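Local coordinates for protein endoglucanase A (Clostridium longisporum, PDB 6Q1I) that hydrolyses internal beta-1,4-glucosidic linkages in cellulose, lichenan and cereal beta-glucans, and also attacks xylan, through a family 5 TIM-barrel catalytic domain, at residues R193-G196 / G197-S201; V304-A307 / Q308-I312; Y125-E128 / S129-T132; W253-S256 / Y257-Y260. All coordinates share one frame; numbering follows the deposited sequence.

Contact 1 (R193-G196 / G197-S201)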
# COMPACT_ATOMS: atom_id res chain seq x y z
N ARG A 193 -16.69 10.10 -2.70
CA ARG A 193 -17.06 11.50 -2.93
C ARG A 193 -18.50 11.78 -2.53
O ARG A 193 -18.81 12.86 -2.04
CB ARG A 193 -16.85 11.86 -4.40
CG ARG A 193 -15.42 11.77 -4.90
CD ARG A 193 -14.52 12.78 -4.20
NE ARG A 193 -13.15 12.76 -4.71
CZ ARG A 193 -12.05 12.69 -3.95
NH1 ARG A 193 -12.13 12.62 -2.63
NH2 ARG A 193 -10.87 12.69 -4.53
N LYS A 194 -19.40 10.81 -2.74
CA LYS A 194 -20.81 11.00 -2.44
C LYS A 194 -21.07 11.24 -0.96
O LYS A 194 -22.09 11.84 -0.61
CB LYS A 194 -21.57 9.76 -2.91
CG LYS A 194 -23.08 9.86 -2.86
CD LYS A 194 -23.69 8.54 -3.34
CE LYS A 194 -25.19 8.64 -3.50
NZ LYS A 194 -25.72 7.36 -4.04
N THR A 195 -20.18 10.80 -0.07
CA THR A 195 -20.38 11.03 1.36
C THR A 195 -20.14 12.48 1.77
O THR A 195 -20.53 12.85 2.88
CB THR A 195 -19.52 10.09 2.22
OG1 THR A 195 -18.13 10.38 2.06
CG2 THR A 195 -19.80 8.63 1.88
N GLY A 196 -19.52 13.29 0.93
CA GLY A 196 -19.45 14.72 1.18
C GLY A 196 -18.41 15.14 2.20
O GLY A 196 -17.52 14.38 2.59
N GLY A 197 -18.53 16.40 2.62
CA GLY A 197 -17.60 16.95 3.59
C GLY A 197 -16.17 16.87 3.10
O GLY A 197 -15.88 17.09 1.91
N ASN A 198 -15.26 16.53 4.01
CA ASN A 198 -13.85 16.42 3.65
C ASN A 198 -13.63 15.35 2.58
O ASN A 198 -12.61 15.40 1.87
CB ASN A 198 -13.01 16.06 4.88
CG ASN A 198 -12.88 17.22 5.85
OD1 ASN A 198 -13.38 18.32 5.62
ND2 ASN A 198 -12.21 16.96 6.96
N ASN A 199 -14.54 14.39 2.46
CA ASN A 199 -14.38 13.34 1.46
C ASN A 199 -14.65 13.83 0.04
O ASN A 199 -14.38 13.09 -0.91
CB ASN A 199 -15.27 12.14 1.78
CG ASN A 199 -14.83 11.41 3.03
OD1 ASN A 199 -13.68 11.51 3.46
ND2 ASN A 199 -15.74 10.65 3.60
N LEU A 200 -15.17 15.05 -0.12
CA LEU A 200 -15.28 15.62 -1.46
C LEU A 200 -13.92 15.85 -2.09
O LEU A 200 -13.78 15.78 -3.32
CB LEU A 200 -16.02 16.96 -1.41
CG LEU A 200 -17.52 16.93 -1.13
CD1 LEU A 200 -18.03 18.33 -0.85
CD2 LEU A 200 -18.26 16.32 -2.30
N SER A 201 -12.90 16.14 -1.28
CA SER A 201 -11.59 16.54 -1.77
C SER A 201 -10.43 15.71 -1.25
O SER A 201 -9.29 15.93 -1.68
CB SER A 201 -11.32 18.01 -1.41
OG SER A 201 -12.37 18.82 -1.91
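The chain leaving helix 175-194 turns at Gly196 and Gly197, both with positive phi; Asn199 N closes the turn on Gly196 O over 3.0 Å at a bent 130°, and Arg193 CA and Leu200 CA come within 4.7 Å. Arg193 lies along the returning arm of this turn. Its chain bends at chi2 (-64°), which carries the guanidinium alongside the backbone of Asn199 and Leu200. NH1 of Arg193 donates to Asn199 O over 2.9 Å; the oxygen lies in the guanidinium plane, but NH1 stands above the plane of that carbonyl. Leu200 O sits over one face of the group. NH1 also donates to Arg202 O, and NE forms a salt bridge with Asp226. Asn199 ND2 donates to Thr195 OG1 at 2.9 Å, nearly straight at 164°, with the hydroxyl in the amide plane. That hydroxyl is also bonded to Ile192 O, while Asn199 ND2 has a second acceptor in Ser143 O of helix 128-145. Leu200 covers the glycine, its CG 3.7 Å from Gly196 CA. With backbone carbonyls and a carboxylate sharing its N-H groups, the Arg193 guanidinium is held in position and its positive charge probably stabilised.

Contact 2 (V304-A307 / Q308-I312)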
# COMPACT_ATOMS: atom_id res chain seq x y z
N VAL A 304 15.15 5.25 -2.21
CA VAL A 304 14.46 6.38 -1.60
C VAL A 304 14.97 7.70 -2.18
O VAL A 304 14.19 8.60 -2.47
CB VAL A 304 14.56 6.34 -0.07
CG1 VAL A 304 13.94 7.59 0.52
CG2 VAL A 304 13.87 5.10 0.48
N THR A 305 16.29 7.83 -2.34
CA THR A 305 16.84 9.07 -2.91
C THR A 305 16.29 9.30 -4.31
O THR A 305 15.83 10.39 -4.64
CB THR A 305 18.37 9.01 -2.95
OG1 THR A 305 18.90 8.84 -1.64
CG2 THR A 305 18.93 10.31 -3.52
N ALA A 306 16.32 8.26 -5.15
CA ALA A 306 15.88 8.40 -6.53
C ALA A 306 14.39 8.70 -6.62
O ALA A 306 13.95 9.53 -7.43
CB ALA A 306 16.21 7.12 -7.30
N ALA A 307 13.59 8.05 -5.78
CA ALA A 307 12.16 8.31 -5.79
C ALA A 307 11.86 9.71 -5.28
O ALA A 307 11.06 10.44 -5.88
CB ALA A 307 11.46 7.27 -4.94
N GLN A 308 12.48 10.10 -4.17
CA GLN A 308 12.20 11.42 -3.60
C GLN A 308 12.69 12.55 -4.50
O GLN A 308 12.04 13.60 -4.56
CB GLN A 308 12.77 11.48 -2.19
CG GLN A 308 11.91 10.71 -1.19
CD GLN A 308 10.61 11.41 -0.94
OE1 GLN A 308 10.55 12.38 -0.20
NE2 GLN A 308 9.55 10.96 -1.62
N LYS A 309 13.81 12.38 -5.20
CA LYS A 309 14.26 13.37 -6.18
C LYS A 309 13.21 13.60 -7.26
O LYS A 309 13.16 14.68 -7.86
CB LYS A 309 15.55 12.92 -6.85
CG LYS A 309 16.81 13.14 -6.03
CD LYS A 309 18.06 12.68 -6.78
CE LYS A 309 19.34 13.02 -6.01
NZ LYS A 309 20.55 12.39 -6.61
N ARG A 310 12.39 12.59 -7.53
CA ARG A 310 11.33 12.65 -8.52
C ARG A 310 9.97 13.00 -7.92
O ARG A 310 8.98 13.02 -8.65
CB ARG A 310 11.25 11.30 -9.25
CG ARG A 310 12.46 11.02 -10.14
CD ARG A 310 12.60 9.55 -10.49
NE ARG A 310 13.65 9.33 -11.47
CZ ARG A 310 14.95 9.28 -11.20
NH1 ARG A 310 15.39 9.42 -9.95
NH2 ARG A 310 15.82 9.11 -12.18
N GLY A 311 9.91 13.26 -6.61
CA GLY A 311 8.64 13.57 -5.97
C GLY A 311 7.74 12.38 -5.76
O GLY A 311 6.52 12.55 -5.68
N ILE A 312 8.30 11.17 -5.68
CA ILE A 312 7.55 9.93 -5.52
C ILE A 312 7.75 9.43 -4.09
O ILE A 312 8.85 8.98 -3.74
CB ILE A 312 8.00 8.86 -6.53
CG1 ILE A 312 7.88 9.37 -7.97
CG2 ILE A 312 7.18 7.58 -6.32
CD1 ILE A 312 8.44 8.42 -9.01
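Ala307 and Ile312 meet on the packed side of this helix end, Ala307 CB lying 4.1 Å from Ile312 CB, with Cys314 of strand 314-318 against Ala307 and Val280 and Ile282 against Ile312. Next to them Gln308 CG lies beside Val304 CG1, and the bend at chi2 (-71°) swings the amide round to Ile312, where NE2 makes a weak bond to O; Tyr353 and Val356 of helix 343-356 touch the same side chain. The backbone ends helix 293-309 in a Schellman motif: Gly311 takes positive phi, Gly311 N bonds to Gln308 O, and Ile312 N reaches back to Ala307 O at 2.9 Å. This turn directs the chain into strand 314-318, completing the beta-alpha-beta unit that began with strand 280-285. Arg310, though partly exposed, is held against helix 256-275 by a salt bridge from NE to Asp267. It runs extended from CG to NE past Ala306 O, and its NH1 donates back to that oxygen over 2.9 Å at 160°, in the guanidinium plane. The loose side is that of exposed Lys309, extended beside Thr305 and touching its methyl CG2 through CE at 3.7 Å, while the Thr305 hydroxyl bonds to Glu301 O and to helix 343-356.

Contact 3 (Y125-E128 / S129-T132)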
# COMPACT_ATOMS: atom_id res chain seq x y z
N TYR A 125 -16.00 -8.99 -16.50
CA TYR A 125 -17.33 -8.50 -16.83
C TYR A 125 -18.41 -9.37 -16.21
O TYR A 125 -19.45 -8.86 -15.79
CB TYR A 125 -17.52 -8.42 -18.35
CG TYR A 125 -16.62 -7.42 -19.05
CD1 TYR A 125 -16.36 -6.17 -18.50
CD2 TYR A 125 -16.03 -7.73 -20.27
CE1 TYR A 125 -15.54 -5.27 -19.13
CE2 TYR A 125 -15.20 -6.83 -20.91
CZ TYR A 125 -14.96 -5.60 -20.34
OH TYR A 125 -14.13 -4.70 -20.98
N ALA A 126 -18.16 -10.68 -16.09
CA ALA A 126 -19.16 -11.58 -15.53
C ALA A 126 -19.40 -11.35 -14.04
O ALA A 126 -20.49 -11.65 -13.54
CB ALA A 126 -18.75 -13.03 -15.75
N LYS A 127 -18.40 -10.84 -13.31
CA LYS A 127 -18.55 -10.63 -11.88
C LYS A 127 -18.87 -9.19 -11.52
O LYS A 127 -19.20 -8.92 -10.36
CB LYS A 127 -17.27 -11.06 -11.16
CG LYS A 127 -17.08 -12.57 -11.13
CD LYS A 127 -18.06 -13.23 -10.20
CE LYS A 127 -17.82 -14.72 -10.12
NZ LYS A 127 -18.70 -15.35 -9.10
N GLU A 128 -18.82 -8.27 -12.48
CA GLU A 128 -18.98 -6.85 -12.18
C GLU A 128 -20.29 -6.56 -11.44
O GLU A 128 -20.31 -5.74 -10.52
CB GLU A 128 -18.91 -6.07 -13.49
CG GLU A 128 -18.64 -4.62 -13.33
CD GLU A 128 -18.39 -3.90 -14.66
OE1 GLU A 128 -18.25 -4.51 -15.76
OE2 GLU A 128 -18.32 -2.66 -14.58
N SER A 129 -21.39 -7.21 -11.83
CA SER A 129 -22.68 -6.87 -11.22
C SER A 129 -22.77 -7.32 -9.77
O SER A 129 -23.58 -6.77 -9.01
CB SER A 129 -23.83 -7.48 -12.03
OG SER A 129 -23.82 -8.89 -11.91
N SER A 130 -21.99 -8.31 -9.36
CA SER A 130 -22.00 -8.75 -7.97
C SER A 130 -20.95 -8.04 -7.13
O SER A 130 -21.15 -7.86 -5.93
CB SER A 130 -21.80 -10.27 -7.89
OG SER A 130 -20.63 -10.68 -8.54
N VAL A 131 -19.86 -7.60 -7.74
CA VAL A 131 -18.80 -6.92 -7.00
C VAL A 131 -19.16 -5.47 -6.74
O VAL A 131 -18.96 -4.97 -5.63
CB VAL A 131 -17.48 -7.02 -7.78
CG1 VAL A 131 -16.39 -6.19 -7.09
CG2 VAL A 131 -17.05 -8.47 -7.92
N THR A 132 -19.65 -4.76 -7.75
CA THR A 132 -19.71 -3.31 -7.68
C THR A 132 -20.61 -2.81 -6.56
O THR A 132 -20.16 -1.94 -5.79
CB THR A 132 -20.08 -2.72 -9.05
OG1 THR A 132 -19.14 -3.18 -10.04
CG2 THR A 132 -20.05 -1.19 -9.00
O HOH W 1 -21.76 -8.64 -14.31
O HOH W 2 -21.93 -10.82 -11.30
O HOH W 3 -18.25 -1.61 -12.19
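Lys127 O and Ser130 meet through two bonds, one from the hydroxyl OG at 2.9 Å and one from the backbone N at 3.0 Å, and Val131 N adds a third donor to the same oxygen. Val131 N comes nearly along the C=O axis, whereas Ser130 N stands well above the carbonyl plane. A chi1 of 56° sets Ser130 OG between its own backbone N and carbonyl carbon, from where it reaches back over the turn. One residue on, Glu128 O receives Thr132 N and Thr132 OG1 from opposite faces of its plane, the hydroxyl at 2.9 Å. These bonds form the first turn of helix 128-145, which follows strand 109-113 in the TIM barrel; the Thr132 hydroxyl doubles an i to i-4 backbone bond, while Ser130 adds i to i-3 bonds to Lys127 O. Water makes the next shell. One molecule links Tyr125 O to Ser129 N; another joins Ala126 O to both serine hydroxyls. A third donates to Glu128 OE2 at 2.6 Å and to Thr132 OG1, bridging two side chains that lie side by side. Further out, helix 175-194 backs the turn: Lys183 touches Glu128, Tyr184 touches Val131 and Thr132, and Asp179 bonds the Tyr125 hydroxyl.

Contact 4 (W253-S256 / Y257-Y260)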
# COMPACT_ATOMS: atom_id res chain seq x y z
N TRP A 253 23.53 -6.04 -4.89
CA TRP A 253 22.98 -4.88 -5.58
C TRP A 253 23.92 -3.70 -5.40
O TRP A 253 24.48 -3.51 -4.32
CB TRP A 253 21.60 -4.49 -5.02
CG TRP A 253 20.90 -3.49 -5.90
CD1 TRP A 253 20.02 -3.78 -6.89
CD2 TRP A 253 21.04 -2.07 -5.88
NE1 TRP A 253 19.60 -2.63 -7.50
CE2 TRP A 253 20.20 -1.56 -6.89
CE3 TRP A 253 21.78 -1.17 -5.11
CZ2 TRP A 253 20.09 -0.19 -7.16
CZ3 TRP A 253 21.67 0.18 -5.37
CH2 TRP A 253 20.84 0.66 -6.39
N GLY A 254 24.09 -2.91 -6.47
CA GLY A 254 24.84 -1.67 -6.37
C GLY A 254 25.69 -1.26 -7.56
O GLY A 254 26.41 -0.27 -7.47
N SER A 255 25.63 -2.00 -8.67
CA SER A 255 26.42 -1.65 -9.84
C SER A 255 25.84 -0.43 -10.56
O SER A 255 24.71 0.01 -10.29
CB SER A 255 26.45 -2.82 -10.82
OG SER A 255 25.17 -3.02 -11.40
N SER A 256 26.62 0.10 -11.50
CA SER A 256 26.13 1.18 -12.35
C SER A 256 24.88 0.76 -13.10
O SER A 256 23.93 1.54 -13.23
CB SER A 256 27.22 1.60 -13.33
OG SER A 256 28.30 2.22 -12.65
N TYR A 257 24.87 -0.48 -13.61
CA TYR A 257 23.69 -1.00 -14.31
C TYR A 257 22.49 -1.09 -13.38
O TYR A 257 21.36 -0.74 -13.77
CB TYR A 257 24.02 -2.37 -14.92
CG TYR A 257 22.80 -3.13 -15.37
CD1 TYR A 257 22.25 -2.93 -16.64
CD2 TYR A 257 22.17 -4.05 -14.53
CE1 TYR A 257 21.12 -3.63 -17.05
CE2 TYR A 257 21.05 -4.74 -14.94
CZ TYR A 257 20.53 -4.53 -16.20
OH TYR A 257 19.41 -5.23 -16.59
N ASP A 258 22.70 -1.57 -12.15
CA ASP A 258 21.60 -1.64 -11.19
C ASP A 258 20.99 -0.26 -10.96
O ASP A 258 19.76 -0.11 -10.91
CB ASP A 258 22.10 -2.16 -9.83
CG ASP A 258 22.45 -3.64 -9.84
OD1 ASP A 258 21.89 -4.41 -10.65
OD2 ASP A 258 23.28 -4.04 -8.98
N LYS A 259 21.84 0.75 -10.79
CA LYS A 259 21.36 2.10 -10.53
C LYS A 259 20.64 2.67 -11.75
O LYS A 259 19.56 3.26 -11.62
CB LYS A 259 22.53 2.99 -10.11
CG LYS A 259 23.01 2.65 -8.71
CD LYS A 259 24.33 3.32 -8.37
CE LYS A 259 24.75 2.98 -6.95
NZ LYS A 259 26.13 3.43 -6.63
N TYR A 260 21.21 2.48 -12.94
CA TYR A 260 20.57 2.97 -14.16
C TYR A 260 19.20 2.33 -14.34
O TYR A 260 18.23 3.01 -14.68
CB TYR A 260 21.47 2.66 -15.36
CG TYR A 260 20.82 2.99 -16.68
CD1 TYR A 260 20.83 4.29 -17.17
CD2 TYR A 260 20.20 2.01 -17.45
CE1 TYR A 260 20.24 4.59 -18.38
CE2 TYR A 260 19.61 2.31 -18.66
CZ TYR A 260 19.64 3.60 -19.12
OH TYR A 260 19.06 3.92 -20.32
O HOH W 4 18.16 -2.19 -10.07
O HOH W 5 27.77 2.28 -8.52
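The Asp258 side chain lies against one face of the Trp253 indole, its CB over the five-membered ring, 3.7 Å from the centroid and 24° off the normal, a CH-pi contact in which the carboxylate plane lies only 13° from that of the ring. The same aspartate belongs to a capping box at the start of helix 256-275, an outer helix of the TIM barrel. Ser255 is the N-cap: its OG, placed between its own N and carbonyl carbon by a chi1 of 69°, accepts Asp258 N at 3.0 Å, and Asp258 OD2 answers by taking Ser255 N at 3.1 Å. OD2 also receives Gly254 N at 2.9 Å. The two donors approach differently: Gly254 N on the anti side, close to the carboxylate plane, and Ser255 N from above it. The negative charge, set among these N-H groups at the helix N-terminus, is probably stabilised by the helix dipole. Lys259 N and Tyr260 N begin the regular bonding with Ser255 O and Ser256 O. Lys259 stretches back along the loop, its CG 3.7 Å from Trp253 CH2, and touches Tyr302 of helix 293-309. Trp253 itself is buried, resting on Leu299 of that helix and meeting the Phe241 ring. One water accepts from Lys259 NZ and donates to Gly254 O. A second water lies in the plane of the indole at its edge, accepting from Trp253 NE1 at 3.0 Å and donating to Asp258 O at 2.8 Å.

In the fold
Along the chain the order is contact 3, contact 1, contact 4, contact 2, all in the shell of helices around the eight-stranded parallel barrel. Contacts 1 and 3 have centres 25 Å apart and involve the neighbouring helices 175-194 and 128-145. Contacts 2 and 4, centres 16 Å apart and nearest atoms about 7 Å apart, lie across the chain's centre from contacts 3 and 1 respectively, at the adjacent helices 293-309 and 256-275, which meet through Arg310. Contacts 3 and 4 are helix starts, after the C-terminal ends of the strands, the catalytic side of a TIM barrel; contacts 1 and 2 are helix ends, leading back to the N-terminal ends of strands 204-208 and 314-318.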